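Local coordinates for protein tylactone synthase starter module and modules 1 & 2 (Streptomyces fradiae, PDB 2Z5L) that probably reduces the beta-keto group of a polyketide intermediate, as the first ketoreductase of the tylosin synthase, and so sets the chirality of the resulting alcohol, at residues T261-G266 / R286-S291; L275-A280 / E305-H310; G369-H374 / D412-R417. One frame throughout, in Å; residues are numbered along the deposited sequence.

Interaction 1. Residues T261-G266 / R286-S291; sequences TVLITG and RLVLTS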
loop_
_atom_site.group_PDB
_atom_site.type_symbol
_atom_site.label_atom_id
_atom_site.label_comp_id
_atom_site.label_asym_id
_atom_site.label_seq_id
_atom_site.Cartn_x
_atom_site.Cartn_y
_atom_site.Cartn_z
ATOM N N THR A 261 19.837 8.784 -19.603
ATOM C CA THR A 261 20.266 8.503 -18.234
ATOM C C THR A 261 19.160 7.804 -17.439
ATOM O O THR A 261 18.012 8.239 -17.443
ATOM C CB THR A 261 20.695 9.812 -17.502
ATOM O OG1 THR A 261 21.667 10.500 -18.301
ATOM C CG2 THR A 261 21.321 9.502 -16.137
ATOM N N VAL A 262 19.508 6.704 -16.777
ATOM C CA VAL A 262 18.540 5.970 -15.976
ATOM C C VAL A 262 18.984 5.996 -14.515
ATOM O O VAL A 262 20.104 5.605 -14.175
ATOM C CB VAL A 262 18.394 4.502 -16.458
ATOM C CG1 VAL A 262 17.358 3.780 -15.622
ATOM C CG2 VAL A 262 17.996 4.466 -17.926
ATOM N N LEU A 263 18.111 6.514 -13.662
ATOM C CA LEU A 263 18.377 6.603 -12.232
ATOM C C LEU A 263 17.726 5.407 -11.551
ATOM O O LEU A 263 16.526 5.171 -11.729
ATOM C CB LEU A 263 17.776 7.882 -11.653
ATOM C CG LEU A 263 17.866 8.057 -10.140
ATOM C CD1 LEU A 263 19.339 8.014 -9.687
ATOM C CD2 LEU A 263 17.246 9.410 -9.747
ATOM N N ILE A 264 18.510 4.671 -10.771
ATOM C CA ILE A 264 17.999 3.497 -10.060
ATOM C C ILE A 264 18.331 3.547 -8.573
ATOM O O ILE A 264 19.503 3.432 -8.193
ATOM C CB ILE A 264 18.607 2.187 -10.617
ATOM C CG1 ILE A 264 18.114 1.930 -12.036
ATOM C CG2 ILE A 264 18.252 1.016 -9.695
ATOM C CD1 ILE A 264 18.943 0.886 -12.778
ATOM N N THR A 265 17.315 3.705 -7.722
ATOM C CA THR A 265 17.612 3.715 -6.292
ATOM C C THR A 265 17.669 2.258 -5.814
ATOM O O THR A 265 17.147 1.357 -6.484
ATOM C CB THR A 265 16.595 4.545 -5.468
ATOM O OG1 THR A 265 15.337 3.871 -5.391
ATOM C CG2 THR A 265 16.379 5.926 -6.122
ATOM N N GLY A 266 18.342 2.021 -4.692
ATOM C CA GLY A 266 18.488 0.666 -4.204
ATOM C C GLY A 266 19.165 -0.163 -5.279
ATOM O O GLY A 266 18.853 -1.334 -5.488
ATOM N N ARG A 286 23.359 5.787 -19.807
ATOM C CA ARG A 286 23.968 6.095 -18.532
ATOM C C ARG A 286 23.107 5.570 -17.391
ATOM O O ARG A 286 21.881 5.710 -17.391
ATOM C CB ARG A 286 24.150 7.610 -18.368
ATOM C CG ARG A 286 24.874 8.034 -17.082
ATOM C CD ARG A 286 24.845 9.554 -16.876
ATOM N NE ARG A 286 25.407 10.286 -18.012
ATOM C CZ ARG A 286 25.174 11.573 -18.250
ATOM N NH1 ARG A 286 24.396 12.274 -17.436
ATOM N NH2 ARG A 286 25.701 12.157 -19.313
ATOM N N LEU A 287 23.763 4.954 -16.421
ATOM C CA LEU A 287 23.079 4.445 -15.258
ATOM C C LEU A 287 23.663 5.173 -14.072
ATOM O O LEU A 287 24.883 5.376 -13.991
ATOM C CB LEU A 287 23.310 2.936 -15.090
ATOM C CG LEU A 287 22.574 1.997 -16.047
ATOM C CD1 LEU A 287 22.857 0.519 -15.683
ATOM C CD2 LEU A 287 21.082 2.265 -15.959
ATOM N N VAL A 288 22.781 5.593 -13.174
ATOM C CA VAL A 288 23.165 6.276 -11.951
ATOM C C VAL A 288 22.547 5.442 -10.841
ATOM O O VAL A 288 21.329 5.374 -10.730
ATOM C CB VAL A 288 22.597 7.699 -11.929
ATOM C CG1 VAL A 288 22.791 8.318 -10.573
ATOM C CG2 VAL A 288 23.304 8.528 -12.999
ATOM N N LEU A 289 23.390 4.798 -10.043
ATOM C CA LEU A 289 22.926 3.934 -8.975
ATOM C C LEU A 289 23.156 4.541 -7.607
ATOM O O LEU A 289 24.236 5.057 -7.319
ATOM C CB LEU A 289 23.651 2.588 -9.064
ATOM C CG LEU A 289 23.750 1.980 -10.462
ATOM C CD1 LEU A 289 24.679 0.777 -10.401
ATOM C CD2 LEU A 289 22.386 1.588 -10.986
ATOM N N THR A 290 22.137 4.494 -6.760
ATOM C CA THR A 290 22.305 5.037 -5.426
ATOM C C THR A 290 22.200 3.891 -4.457
ATOM O O THR A 290 21.486 2.922 -4.713
ATOM C CB THR A 290 21.237 6.079 -5.095
ATOM O OG1 THR A 290 20.040 5.418 -4.685
ATOM C CG2 THR A 290 20.931 6.933 -6.330
ATOM N N SER A 291 22.937 3.995 -3.357
ATOM C CA SER A 291 22.926 2.977 -2.313
ATOM C C SER A 291 23.393 3.579 -0.993
ATOM O O SER A 291 24.018 4.639 -0.969
ATOM C CB SER A 291 23.836 1.812 -2.692
ATOM O OG SER A 291 25.193 2.209 -2.742
HETATM O O HOH W 1 18.881 3.791 -2.575
#

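Interaction 2. Residues L275-A280 / E305-H310; sequences LARRLA and EELRGH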
loop_
_atom_site.group_PDB
_atom_site.type_symbol
_atom_site.label_atom_id
_atom_site.label_comp_id
_atom_site.label_asym_id
_atom_site.label_seq_id
_atom_site.Cartn_x
_atom_site.Cartn_y
_atom_site.Cartn_z
ATOM N N LEU A 275 18.160 -5.213 -12.391
ATOM C CA LEU A 275 17.524 -4.198 -13.222
ATOM C C LEU A 275 18.620 -3.503 -14.004
ATOM O O LEU A 275 18.519 -3.332 -15.213
ATOM C CB LEU A 275 16.812 -3.192 -12.324
ATOM C CG LEU A 275 15.517 -2.575 -12.852
ATOM C CD1 LEU A 275 15.214 -1.312 -12.030
ATOM C CD2 LEU A 275 15.603 -2.248 -14.305
ATOM N N ALA A 276 19.679 -3.116 -13.304
ATOM C CA ALA A 276 20.780 -2.424 -13.953
ATOM C C ALA A 276 21.403 -3.228 -15.102
ATOM O O ALA A 276 21.516 -2.722 -16.214
ATOM C CB ALA A 276 21.837 -2.054 -12.915
ATOM N N ARG A 277 21.800 -4.474 -14.852
ATOM C CA ARG A 277 22.386 -5.280 -15.913
ATOM C C ARG A 277 21.481 -5.388 -17.134
ATOM O O ARG A 277 21.951 -5.386 -18.269
ATOM C CB ARG A 277 22.712 -6.686 -15.401
ATOM C CG ARG A 277 23.839 -6.746 -14.384
ATOM C CD ARG A 277 24.056 -8.184 -13.883
ATOM N NE ARG A 277 25.081 -8.302 -12.861
ATOM C CZ ARG A 277 26.389 -8.378 -13.103
ATOM N NH1 ARG A 277 26.848 -8.349 -14.349
ATOM N NH2 ARG A 277 27.246 -8.500 -12.094
ATOM N N ARG A 278 20.177 -5.493 -16.905
ATOM C CA ARG A 278 19.222 -5.606 -18.005
ATOM C C ARG A 278 19.074 -4.310 -18.801
ATOM O O ARG A 278 19.001 -4.339 -20.031
ATOM C CB ARG A 278 17.860 -6.043 -17.463
ATOM C CG ARG A 278 17.777 -7.550 -17.196
ATOM C CD ARG A 278 17.719 -8.328 -18.521
ATOM N NE ARG A 278 16.519 -8.037 -19.314
ATOM C CZ ARG A 278 15.305 -8.544 -19.090
ATOM N NH1 ARG A 278 15.099 -9.381 -18.081
ATOM N NH2 ARG A 278 14.300 -8.242 -19.906
ATOM N N LEU A 279 19.019 -3.188 -18.091
ATOM C CA LEU A 279 18.885 -1.885 -18.727
ATOM C C LEU A 279 20.137 -1.540 -19.520
ATOM O O LEU A 279 20.068 -1.205 -20.708
ATOM C CB LEU A 279 18.604 -0.823 -17.663
ATOM C CG LEU A 279 17.254 -1.095 -16.983
ATOM C CD1 LEU A 279 16.851 0.066 -16.095
ATOM C CD2 LEU A 279 16.196 -1.346 -18.081
ATOM N N ALA A 280 21.282 -1.631 -18.853
ATOM C CA ALA A 280 22.579 -1.344 -19.465
ATOM C C ALA A 280 22.797 -2.197 -20.702
ATOM O O ALA A 280 23.365 -1.735 -21.702
ATOM C CB ALA A 280 23.680 -1.608 -18.476
ATOM N N GLU A 305 32.040 -1.988 -13.418
ATOM C CA GLU A 305 32.926 -2.351 -14.523
ATOM C C GLU A 305 32.206 -3.253 -15.527
ATOM O O GLU A 305 32.313 -3.052 -16.737
ATOM C CB GLU A 305 34.171 -3.084 -14.011
ATOM C CG GLU A 305 35.246 -2.234 -13.369
ATOM C CD GLU A 305 36.446 -3.089 -12.953
ATOM O OE1 GLU A 305 36.791 -4.019 -13.722
ATOM O OE2 GLU A 305 37.048 -2.834 -11.880
ATOM N N GLU A 306 31.478 -4.253 -15.045
ATOM C CA GLU A 306 30.777 -5.139 -15.969
ATOM C C GLU A 306 29.664 -4.378 -16.672
ATOM O O GLU A 306 29.392 -4.640 -17.829
ATOM C CB GLU A 306 30.214 -6.346 -15.214
ATOM C CG GLU A 306 31.284 -7.063 -14.411
ATOM C CD GLU A 306 30.793 -8.330 -13.727
ATOM O OE1 GLU A 306 31.566 -8.864 -12.904
ATOM O OE2 GLU A 306 29.659 -8.770 -14.027
ATOM N N LEU A 307 29.045 -3.424 -15.976
ATOM C CA LEU A 307 27.963 -2.636 -16.555
ATOM C C LEU A 307 28.465 -1.706 -17.674
ATOM O O LEU A 307 27.778 -1.493 -18.668
ATOM C CB LEU A 307 27.253 -1.819 -15.457
ATOM C CG LEU A 307 26.502 -2.548 -14.331
ATOM C CD1 LEU A 307 25.919 -1.553 -13.357
ATOM C CD2 LEU A 307 25.398 -3.406 -14.918
ATOM N N ARG A 308 29.662 -1.149 -17.507
ATOM C CA ARG A 308 30.239 -0.268 -18.522
ATOM C C ARG A 308 30.642 -1.091 -19.733
ATOM O O ARG A 308 30.752 -0.575 -20.840
ATOM C CB ARG A 308 31.465 0.441 -17.978
ATOM C CG ARG A 308 31.208 1.229 -16.757
ATOM C CD ARG A 308 32.488 1.861 -16.251
ATOM N NE ARG A 308 32.166 2.683 -15.078
ATOM C CZ ARG A 308 32.538 2.411 -13.833
ATOM N NH1 ARG A 308 33.266 1.333 -13.583
ATOM N NH2 ARG A 308 32.168 3.210 -12.831
ATOM N N GLY A 309 30.850 -2.386 -19.515
ATOM C CA GLY A 309 31.225 -3.267 -20.604
ATOM C C GLY A 309 30.116 -3.375 -21.628
ATOM O O GLY A 309 30.350 -3.789 -22.764
ATOM N N HIS A 310 28.899 -3.018 -21.228
ATOM C CA HIS A 310 27.758 -3.071 -22.139
ATOM C C HIS A 310 27.745 -1.820 -22.988
ATOM O O HIS A 310 26.925 -1.701 -23.892
ATOM C CB HIS A 310 26.450 -3.170 -21.354
ATOM C CG HIS A 310 26.197 -4.526 -20.780
ATOM N ND1 HIS A 310 25.962 -5.636 -21.567
ATOM C CD2 HIS A 310 26.192 -4.968 -19.500
ATOM C CE1 HIS A 310 25.825 -6.698 -20.797
ATOM N NE2 HIS A 310 25.961 -6.321 -19.537
#

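Interaction 3. Residues G369-H374 / D412-R417; sequences GAELLH and DALAER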
loop_
_atom_site.group_PDB
_atom_site.type_symbol
_atom_site.label_atom_id
_atom_site.label_comp_id
_atom_site.label_asym_id
_atom_site.label_seq_id
_atom_site.Cartn_x
_atom_site.Cartn_y
_atom_site.Cartn_z
ATOM N N GLY A 369 11.529 8.357 -0.110
ATOM C CA GLY A 369 12.330 8.317 -1.320
ATOM C C GLY A 369 11.567 8.678 -2.585
ATOM O O GLY A 369 11.997 9.535 -3.365
ATOM N N ALA A 370 10.430 8.017 -2.786
ATOM C CA ALA A 370 9.591 8.240 -3.953
ATOM C C ALA A 370 8.998 9.645 -3.974
ATOM O O ALA A 370 8.848 10.257 -5.037
ATOM C CB ALA A 370 8.470 7.211 -3.984
ATOM N N GLU A 371 8.664 10.162 -2.796
ATOM C CA GLU A 371 8.071 11.488 -2.716
ATOM C C GLU A 371 9.110 12.564 -3.070
ATOM O O GLU A 371 8.772 13.563 -3.695
ATOM C CB GLU A 371 7.476 11.710 -1.314
ATOM C CG GLU A 371 6.709 13.024 -1.124
ATOM C CD GLU A 371 5.455 13.140 -2.006
ATOM O OE1 GLU A 371 4.583 12.236 -1.962
ATOM O OE2 GLU A 371 5.346 14.152 -2.732
ATOM N N LEU A 372 10.368 12.351 -2.684
ATOM C CA LEU A 372 11.428 13.300 -3.002
ATOM C C LEU A 372 11.764 13.263 -4.495
ATOM O O LEU A 372 12.047 14.297 -5.101
ATOM C CB LEU A 372 12.696 13.004 -2.199
ATOM C CG LEU A 372 12.692 13.522 -0.769
ATOM C CD1 LEU A 372 13.895 13.002 -0.033
ATOM C CD2 LEU A 372 12.682 15.061 -0.781
ATOM N N LEU A 373 11.750 12.068 -5.082
ATOM C CA LEU A 373 12.035 11.928 -6.501
ATOM C C LEU A 373 10.917 12.599 -7.284
ATOM O O LEU A 373 11.137 13.155 -8.363
ATOM C CB LEU A 373 12.126 10.457 -6.903
ATOM C CG LEU A 373 13.277 9.643 -6.317
ATOM C CD1 LEU A 373 13.015 8.165 -6.598
ATOM C CD2 LEU A 373 14.607 10.077 -6.909
ATOM N N HIS A 374 9.717 12.541 -6.726
ATOM C CA HIS A 374 8.543 13.146 -7.335
ATOM C C HIS A 374 8.708 14.671 -7.424
ATOM O O HIS A 374 8.375 15.273 -8.437
ATOM C CB HIS A 374 7.298 12.797 -6.502
ATOM C CG HIS A 374 6.090 13.610 -6.841
ATOM N ND1 HIS A 374 5.401 13.468 -8.025
ATOM C CD2 HIS A 374 5.424 14.556 -6.132
ATOM C CE1 HIS A 374 4.360 14.285 -8.030
ATOM N NE2 HIS A 374 4.353 14.955 -6.891
ATOM N N ASP A 412 1.680 3.536 -4.576
ATOM C CA ASP A 412 0.623 3.411 -5.580
ATOM C C ASP A 412 -0.187 4.702 -5.749
ATOM O O ASP A 412 -0.424 5.146 -6.878
ATOM C CB ASP A 412 -0.315 2.245 -5.233
ATOM C CG ASP A 412 0.432 0.923 -5.035
ATOM O OD1 ASP A 412 1.574 0.785 -5.530
ATOM O OD2 ASP A 412 -0.127 0.011 -4.398
ATOM N N ALA A 413 -0.595 5.312 -4.638
ATOM C CA ALA A 413 -1.383 6.544 -4.697
ATOM C C ALA A 413 -0.604 7.649 -5.407
ATOM O O ALA A 413 -1.175 8.438 -6.161
ATOM C CB ALA A 413 -1.769 6.993 -3.284
ATOM N N LEU A 414 0.699 7.706 -5.138
ATOM C CA LEU A 414 1.574 8.691 -5.747
ATOM C C LEU A 414 1.573 8.491 -7.258
ATOM O O LEU A 414 1.584 9.462 -8.020
ATOM C CB LEU A 414 2.997 8.556 -5.204
ATOM C CG LEU A 414 4.077 9.417 -5.882
ATOM C CD1 LEU A 414 3.844 10.890 -5.588
ATOM C CD2 LEU A 414 5.459 8.999 -5.368
ATOM N N ALA A 415 1.537 7.235 -7.689
ATOM C CA ALA A 415 1.516 6.924 -9.111
ATOM C C ALA A 415 0.247 7.515 -9.711
ATOM O O ALA A 415 0.297 8.240 -10.708
ATOM C CB ALA A 415 1.542 5.410 -9.320
ATOM N N GLU A 416 -0.887 7.204 -9.083
ATOM C CA GLU A 416 -2.193 7.694 -9.531
ATOM C C GLU A 416 -2.222 9.214 -9.577
ATOM O O GLU A 416 -2.610 9.801 -10.586
ATOM C CB GLU A 416 -3.319 7.198 -8.607
ATOM C CG GLU A 416 -3.416 5.682 -8.497
ATOM C CD GLU A 416 -4.753 5.203 -7.939
ATOM O OE1 GLU A 416 -5.782 5.346 -8.627
ATOM O OE2 GLU A 416 -4.778 4.677 -6.810
ATOM N N ARG A 417 -1.810 9.853 -8.489
ATOM C CA ARG A 417 -1.817 11.299 -8.468
ATOM C C ARG A 417 -0.920 11.902 -9.540
ATOM O O ARG A 417 -1.243 12.948 -10.113
ATOM C CB ARG A 417 -1.412 11.826 -7.094
ATOM C CG ARG A 417 -2.418 11.501 -5.998
ATOM C CD ARG A 417 -2.175 12.366 -4.782
ATOM N NE ARG A 417 -0.799 12.265 -4.294
ATOM C CZ ARG A 417 -0.327 11.235 -3.591
ATOM N NH1 ARG A 417 -1.119 10.215 -3.291
ATOM N NH2 ARG A 417 0.930 11.232 -3.168
HETATM O O HOH W 2 2.756 13.426 -3.600
#

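Interaction 1. Residues T261-G266 / R286-S291
V262 and I264 each turn both backbone N and O to the neighbouring strand, V262 to R286 and V288, I264 to V288 and T290, in a parallel ladder between the two strands of a Rossmann-type beta-alpha-beta unit whose crossover is helix 270-281. V262 N donates to R286 O, V288 N to V262 O (2.9 Å), I264 N to V288 O, and T290 N to I264 O, the last a little longer at 3.2 Å. The axes of the two strand segments run 19° from parallel.

R286 can be followed outward along its neighbour. Its CB sits 3.8 Å from T261 OG1, CG runs past T261 CG2, and CD lies 3.6 Å from that same methyl. The chain then bends at chi3 (-56°), which lays the guanidinium beside the threonine with OG1 over one of its faces. OG1 and R286 NH1 come within 3.4 Å, but the angle is too poor for a hydrogen bond.

Further along this face, L263 CD1 packs on V288 CG1 at 3.6 Å. On the other face, toward helix 270-281, V262 and L287 lie side by side, as do I264 and L289; L287 CD2 reaches V262 CB at 3.5 Å. At G266 a water accepts from the backbone N at 2.8 Å and is also hydrogen-bonded to T290 OG1.

Interaction 2. Residues L275-A280 / E305-H310
L307 is the side chain that helix 300-308 pushes against helix 270-281. Its CD2 lies 3.7 Å from both R277 CA and R277 CG, while CD1 turns to A276 CB at 4.1 Å. With CG anti to the carbonyl carbon (chi1 -64°), the L307 side chain reaches across between the helices. A280, one turn on from A276, offers a small methyl that faces L307 O and CD2, and the A280 carbonyl O is met by the side chain of H310, whose CB comes to 3.4 Å.

These two helices lie on the same side of the Rossmann sheet, each following one of the paired strands 261-265 and 286-291. Beneath the contact, A276 and A280 rest on L287 and L307 on L289, so the apolar half of the contact continues straight into the core of the fold.

Away from the sheet the contact becomes looser and polar. R277 stretches out from CG to NE and meets E306 end-on: NH1 (2.9 Å) and NH2 (3.1 Å) both bond to the single oxygen OE2. That oxygen lies in the guanidinium plane, but the carboxylate plane is turned 56° from it, and both nitrogens approach OE2 from the same face. NH1 comes on the anti side, NH2 from above the carboxylate plane. Both residues are exposed and touch a crystal neighbour, which may influence how they are placed. Nearby, the exposed H310 ring has R277 O over one of its faces.

Interaction 3. Residues G369-H374 / D412-R417
L414 splits its two methyls between A370 and H374. CD2 packs on A370, 3.6 Å from its carbonyl O and 3.8 Å from its CB. CD1 stands over the face of the H374 imidazole, 3.9 Å from the ring centroid and 15° off the normal, a CH-pi contact displaced toward the CG side of the ring. L414 holds its CG anti to the backbone N (chi1 173°), which sends the isobutyl group across to the other helix.

The helices concerned, 356-376 and 402-419, run almost parallel, their segment axes 19° apart and 10.8 Å from each other. They pack on the Rossmann sheet: A370 and L414 both touch L388 of strand 386-391, the strand that lies between the two helices in the chain.

Next to the leucine, on the partly exposed side of the contact, E371 and R417 form a charged layer. Their carboxylate and guanidinium planes are nearly coplanar, yet OE1 and NH2 are 4.0 Å apart, a long salt bridge. A water closes the gap, donating to E371 OE1 (2.7 Å) and accepting from R417 NH2 (2.9 Å); it and OE1 both lie at the edge of the guanidinium.

A second shell of bonds holds these groups: H374 ND1 is hydrogen-bonded to R418 NH1, which would limit rotation of the ring, and R417 NH1 donates to the carbonyl O of P158.

Overall arrangement
Interactions 1 and 2 share one beta-alpha-beta unit: helix 270-281, which links the strands of interaction 1, supplies one side of interaction 2. They meet directly, L287 CD1 against A280 CB at 3.6 Å. Interaction 3 lies on the opposite side of the sheet, where L373 packs on L263 and T265; it stays about 11 Å from interaction 2 at the nearest atoms. The chemistry follows depth. The strand pair is buried and held by backbone hydrogen bonds, whereas both helix pairs put apolar side chains against the sheet and charges farther out. In 275-280/305-310 those charges bond directly; in 369-374/412-417 a water bridges them.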